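PDB 2W31: globin from Geobacter sulfurreducens, which binds heme, and probably oxygen, in the globin domain modelled here, which is part of a longer, membrane-associated globin-coupled sensor. Local coordinates for residues Asp68-Leu73 against Gln112-Ile117. Numbering follows the deposited sequence. Where two conformers were deposited one is given.
Sequences DWFVSL and QFTLSI. With HEM (protoporphyrin IX containing Fe), chain C.
Phe70 and Thr114 make the closest approach between 68-73 and 112-117, on helices 62-72 and 100-121, with CE1 of Phe70 3.5 Å from OG1 of Thr114. The hydroxyl lies at the ring edge, in its plane, in van der Waals contact; its hydrogen bond goes to Val110 O one turn back, a worked example of how a helix satisfies a buried threonine. CG of Phe70 is anti to the backbone N (chi1 173°), sending the ring across the gap, where CZ packs obliquely on Phe113 CE2 at 4.3 Å.

The next-door Trp69 turns to the heme instead. Its CB lies 3.9 Å from HEM CMA. Beyond it the indole, from CG out to CZ2 and CH2, has one face against HEM CMB. That methyl sits over the ring centre, pressed tightly on CE2 at 3.1 Å, with CD2 next. At the far end CH2 also nears the vinyl carbon CBB. Leu73 CG backs the opposite face toward the rim, while NE1 is hydrogen-bonded to Asn142 OD1. With the indole cut back to an alanine, the heme methyl would probably lose the surface it rests on and Asn142 OD1 its N-H donor.

The contact joins what are probably the E and G helices of the globin fold, the former carrying Trp69 and the axial iron ligand His66. Leu35 of helix 32-44 touches both Phe70 and Phe113, and helix 125-151 packs against Leu73 and Leu115.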
ATOM      1  N   ASP A  68      -6.658  12.663  13.756  1.00 17.44           N
ATOM      2  CA  ASP A  68      -7.733  13.338  13.007  1.00 18.19           C
ATOM      3  C   ASP A  68      -7.723  12.906  11.543  1.00 16.75           C
ATOM      4  O   ASP A  68      -8.782  12.655  10.966  1.00 17.48           O
ATOM      5  CB  ASP A  68      -7.638  14.878  13.086  1.00 19.22           C
ATOM      6  CG  ASP A  68      -7.957  15.461  14.468  1.00 24.08           C
ATOM      7  OD1 ASP A  68      -8.595  14.800  15.330  1.00 26.09           O
ATOM      8  OD2 ASP A  68      -7.547  16.637  14.660  1.00 28.51           O
ATOM      9  N   TRP A  69      -6.522  12.798  10.952  1.00 15.71           N
ATOM     10  CA  TRP A  69      -6.396  12.324   9.568  1.00 14.63           C
ATOM     11  C   TRP A  69      -6.997  10.896   9.416  1.00 13.49           C
ATOM     12  O   TRP A  69      -7.736  10.603   8.441  1.00 13.87           O
ATOM     13  CB  TRP A  69      -4.919  12.342   9.099  1.00 14.63           C
ATOM     14  CG  TRP A  69      -4.752  11.499   7.820  1.00 14.23           C
ATOM     15  CD1 TRP A  69      -4.992  11.881   6.533  1.00 14.21           C
ATOM     16  CD2 TRP A  69      -4.384  10.100   7.769  1.00 13.49           C
ATOM     17  NE1 TRP A  69      -4.805  10.784   5.662  1.00 14.70           N
ATOM     18  CE2 TRP A  69      -4.412   9.701   6.412  1.00 13.12           C
ATOM     19  CE3 TRP A  69      -4.012   9.154   8.756  1.00 14.27           C
ATOM     20  CZ2 TRP A  69      -4.079   8.388   6.015  1.00 13.76           C
ATOM     21  CZ3 TRP A  69      -3.680   7.864   8.365  1.00 13.51           C
ATOM     22  CH2 TRP A  69      -3.724   7.501   6.992  1.00 14.25           C
ATOM     23  N   PHE A  70      -6.689  10.036  10.380  1.00 14.24           N
ATOM     24  CA  PHE A  70      -7.219   8.667  10.364  1.00 13.16           C
ATOM     25  C   PHE A  70      -8.765   8.648  10.319  1.00 12.66           C
ATOM     26  O   PHE A  70      -9.397   7.965   9.504  1.00 12.28           O
ATOM     27  CB  PHE A  70      -6.664   7.882  11.550  1.00 13.72           C
ATOM     28  CG  PHE A  70      -7.277   6.519  11.736  1.00 14.52           C
ATOM     29  CD1 PHE A  70      -6.931   5.442  10.886  1.00 13.33           C
ATOM     30  CD2 PHE A  70      -8.200   6.287  12.765  1.00 15.19           C
ATOM     31  CE1 PHE A  70      -7.501   4.187  11.060  1.00 12.91           C
ATOM     32  CE2 PHE A  70      -8.734   5.015  12.963  1.00 14.50           C
ATOM     33  CZ  PHE A  70      -8.403   3.961  12.097  1.00 13.90           C
ATOM     34  N   VAL A  71      -9.372   9.430  11.198  1.00 14.59           N
ATOM     35  CA  VAL A  71     -10.824   9.534  11.190  1.00 15.83           C
ATOM     36  C   VAL A  71     -11.377  10.050   9.857  1.00 13.63           C
ATOM     37  O   VAL A  71     -12.400   9.552   9.364  1.00 14.13           O
ATOM     38  CB  VAL A  71     -11.275  10.423  12.356  1.00 16.67           C
ATOM     39  CG1 VAL A  71     -12.773  10.704  12.284  1.00 20.39           C
ATOM     40  CG2 VAL A  71     -10.932   9.709  13.665  1.00 19.90           C
ATOM     41  N   SER A  72     -10.672  10.998   9.236  1.00 14.19           N
ATOM     42  CA  SER A  72     -11.099  11.567   7.964  0.50 13.43           C
ATOM     43  C   SER A  72     -11.171  10.548   6.821  1.00 13.08           C
ATOM     44  O   SER A  72     -11.878  10.787   5.836  1.00 14.56           O
ATOM     45  CB  SER A  72     -10.179  12.721   7.558  0.50 13.95           C
ATOM     46  OG  SER A  72      -8.936  12.255   7.077  0.50 13.01           O
ATOM     47  N   LEU A  73     -10.423   9.427   6.936  1.00 12.31           N
ATOM     48  CA  LEU A  73     -10.503   8.381   5.907  1.00 11.01           C
ATOM     49  C   LEU A  73     -11.936   7.871   5.757  1.00 11.04           C
ATOM     50  O   LEU A  73     -12.321   7.404   4.672  1.00 11.63           O
ATOM     51  CB  LEU A  73      -9.631   7.168   6.253  1.00 10.47           C
ATOM     52  CG  LEU A  73      -8.135   7.405   6.292  1.00 11.27           C
ATOM     53  CD1 LEU A  73      -7.428   6.207   6.974  1.00 12.04           C
ATOM     54  CD2 LEU A  73      -7.601   7.581   4.865  1.00 13.06           C
ATOM     55  N   GLN A 112      -2.154  -2.218   8.587  1.00 11.96           N
ATOM     56  CA  GLN A 112      -2.220  -3.469   9.361  1.00 12.54           C
ATOM     57  C   GLN A 112      -3.245  -3.270  10.473  1.00 12.49           C
ATOM     58  O   GLN A 112      -4.031  -4.176  10.769  1.00 14.06           O
ATOM     59  CB  GLN A 112      -0.844  -3.793   9.958  1.00 13.43           C
ATOM     60  CG  GLN A 112       0.296  -3.841   8.912  1.00 14.22           C
ATOM     61  CD  GLN A 112       0.429  -5.172   8.174  1.00 15.89           C
ATOM     62  OE1 GLN A 112      -0.551  -5.928   8.035  1.00 18.85           O
ATOM     63  NE2 GLN A 112       1.651  -5.457   7.672  1.00 14.93           N
ATOM     64  N   PHE A 113      -3.247  -2.076  11.081  1.00 12.92           N
ATOM     65  CA  PHE A 113      -4.147  -1.809  12.207  1.00 13.66           C
ATOM     66  C   PHE A 113      -5.604  -1.887  11.740  1.00 13.13           C
ATOM     67  O   PHE A 113      -6.473  -2.512  12.411  1.00 14.11           O
ATOM     68  CB  PHE A 113      -3.861  -0.406  12.744  1.00 13.96           C
ATOM     69  CG  PHE A 113      -4.726  -0.005  13.946  1.00 16.36           C
ATOM     70  CD1 PHE A 113      -4.318  -0.266  15.267  1.00 17.58           C
ATOM     71  CD2 PHE A 113      -5.954   0.630  13.738  1.00 18.00           C
ATOM     72  CE1 PHE A 113      -5.131   0.088  16.352  1.00 18.45           C
ATOM     73  CE2 PHE A 113      -6.767   1.017  14.838  1.00 19.53           C
ATOM     74  CZ  PHE A 113      -6.359   0.723  16.121  1.00 19.49           C
ATOM     75  N   THR A 114      -5.899  -1.235  10.608  1.00 13.15           N
ATOM     76  CA  THR A 114      -7.281  -1.160  10.120  1.00 12.95           C
ATOM     77  C   THR A 114      -7.783  -2.501   9.617  1.00 13.29           C
ATOM     78  O   THR A 114      -8.944  -2.874   9.880  1.00 13.46           O
ATOM     79  CB  THR A 114      -7.381  -0.088   9.044  1.00 13.56           C
ATOM     80  OG1 THR A 114      -6.847   1.128   9.576  1.00 13.14           O
ATOM     81  CG2 THR A 114      -8.844   0.173   8.671  1.00 13.50           C
ATOM     82  N   LEU A 115      -6.912  -3.289   8.988  1.00 13.26           N
ATOM     83  CA  LEU A 115      -7.366  -4.593   8.532  1.00 14.30           C
ATOM     84  C   LEU A 115      -7.611  -5.537   9.709  1.00 13.93           C
ATOM     85  O   LEU A 115      -8.468  -6.471   9.592  1.00 15.56           O
ATOM     86  CB  LEU A 115      -6.425  -5.216   7.481  1.00 14.58           C
ATOM     87  CG  LEU A 115      -6.390  -4.450   6.161  1.00 18.66           C
ATOM     88  CD1 LEU A 115      -5.789  -5.394   5.071  1.00 19.54           C
ATOM     89  CD2 LEU A 115      -7.613  -3.741   5.644  1.00 21.46           C
ATOM     90  N   SER A 116      -6.866  -5.340  10.791  1.00 14.94           N
ATOM     91  CA  SER A 116      -7.145  -6.139  11.995  1.00 16.17           C
ATOM     92  C   SER A 116      -8.500  -5.785  12.596  1.00 16.73           C
ATOM     93  O   SER A 116      -9.228  -6.696  13.029  1.00 18.50           O
ATOM     94  CB  SER A 116      -6.010  -6.057  13.002  1.00 16.88           C
ATOM     95  OG  SER A 116      -5.032  -6.993  12.566  1.00 19.14           O
ATOM     96  N   ILE A 117      -8.863  -4.498  12.619  1.00 16.90           N
ATOM     97  CA  ILE A 117     -10.247  -4.115  13.045  1.00 17.75           C
ATOM     98  C   ILE A 117     -11.303  -4.808  12.194  1.00 17.51           C
ATOM     99  O   ILE A 117     -12.315  -5.344  12.721  1.00 18.04           O
ATOM    100  CB  ILE A 117     -10.470  -2.568  12.912  1.00 17.84           C
ATOM    101  CG1 ILE A 117      -9.613  -1.824  13.929  1.00 20.35           C
ATOM    102  CG2 ILE A 117     -11.960  -2.154  13.047  1.00 19.43           C
ATOM    103  CD1 ILE A 117      -9.738  -0.285  13.720  1.00 23.66           C
TER
HETATM  104  CHA HEM C 200       1.861  16.839   9.623  1.00 21.10           C
HETATM  105  CHB HEM C 200      -0.692  13.064   8.056  1.00 17.49           C
HETATM  106  CHC HEM C 200       3.331  10.374   8.316  1.00 13.81           C
HETATM  107  CHD HEM C 200       5.375  13.792  11.051  1.00 18.76           C
HETATM  108  C1A HEM C 200       0.816  16.065   9.164  1.00 19.92           C
HETATM  109  C2A HEM C 200      -0.529  16.530   8.875  1.00 20.33           C
HETATM  110  C3A HEM C 200      -1.251  15.481   8.461  1.00 19.26           C
HETATM  111  C4A HEM C 200      -0.353  14.331   8.464  1.00 18.52           C
HETATM  112  CMA HEM C 200      -2.732  15.435   8.035  1.00 20.25           C
HETATM  113  CAA HEM C 200      -1.020  18.007   9.016  1.00 21.00           C
HETATM  114  CBA HEM C 200      -0.451  18.697   7.770  0.50 21.92           C
HETATM  115  CGA HEM C 200      -1.087  20.031   7.435  0.50 25.18           C
HETATM  116  O1A HEM C 200      -2.276  20.072   7.010  0.50 24.60           O
HETATM  117  O2A HEM C 200      -0.377  21.065   7.583  0.50 24.10           O
HETATM  118  C1B HEM C 200       0.219  12.040   7.853  1.00 15.91           C
HETATM  119  C2B HEM C 200      -0.024  10.787   7.154  1.00 14.53           C
HETATM  120  C3B HEM C 200       1.083  10.040   7.219  1.00 13.37           C
HETATM  121  C4B HEM C 200       2.057  10.779   8.011  1.00 14.12           C
HETATM  122  CMB HEM C 200      -1.368  10.484   6.457  1.00 15.71           C
HETATM  123  CAB HEM C 200       1.335   8.642   6.659  1.00 13.24           C
HETATM  124  CBB HEM C 200       0.401   7.674   6.723  1.00 13.25           C
HETATM  125  C1C HEM C 200       4.207  11.027   9.148  1.00 15.08           C
HETATM  126  C2C HEM C 200       5.433  10.493   9.690  1.00 15.44           C
HETATM  127  C3C HEM C 200       5.979  11.425  10.477  1.00 15.94           C
HETATM  128  C4C HEM C 200       5.125  12.593  10.433  1.00 16.66           C
HETATM  129  CMC HEM C 200       5.999   9.098   9.430  1.00 15.43           C
HETATM  130  CAC HEM C 200       7.302  11.286  11.257  1.00 18.70           C
HETATM  131  CBC HEM C 200       7.423  11.513  12.561  1.00 19.25           C
HETATM  132  C1D HEM C 200       4.691  14.955  10.808  1.00 19.61           C
HETATM  133  C2D HEM C 200       5.148  16.298  11.193  1.00 21.77           C
HETATM  134  C3D HEM C 200       4.063  17.257  10.747  1.00 22.57           C
HETATM  135  C4D HEM C 200       3.038  16.403  10.156  1.00 21.17           C
HETATM  136  CMD HEM C 200       6.466  16.646  11.872  1.00 21.69           C
HETATM  137  CAD HEM C 200       4.006  18.799  10.919  0.50 25.26           C
HETATM  138  CBD HEM C 200       4.866  19.526   9.903  0.50 27.61           C
HETATM  139  CGD HEM C 200       5.022  20.960  10.371  0.50 28.90           C
HETATM  140  O1D HEM C 200       5.566  21.205  11.483  0.50 30.61           O
HETATM  141  O2D HEM C 200       4.604  21.867   9.620  0.50 29.55           O
HETATM  142  NA  HEM C 200       0.901  14.712   8.916  1.00 17.84           N
HETATM  143  NB  HEM C 200       1.492  12.000   8.355  1.00 14.62           N
HETATM  144  NC  HEM C 200       4.028  12.323   9.620  1.00 16.01           N
HETATM  145  ND  HEM C 200       3.460  15.081  10.209  1.00 18.50           N
HETATM  146 FE   HEM C 200       2.465  13.510   9.284  1.00 18.47          FE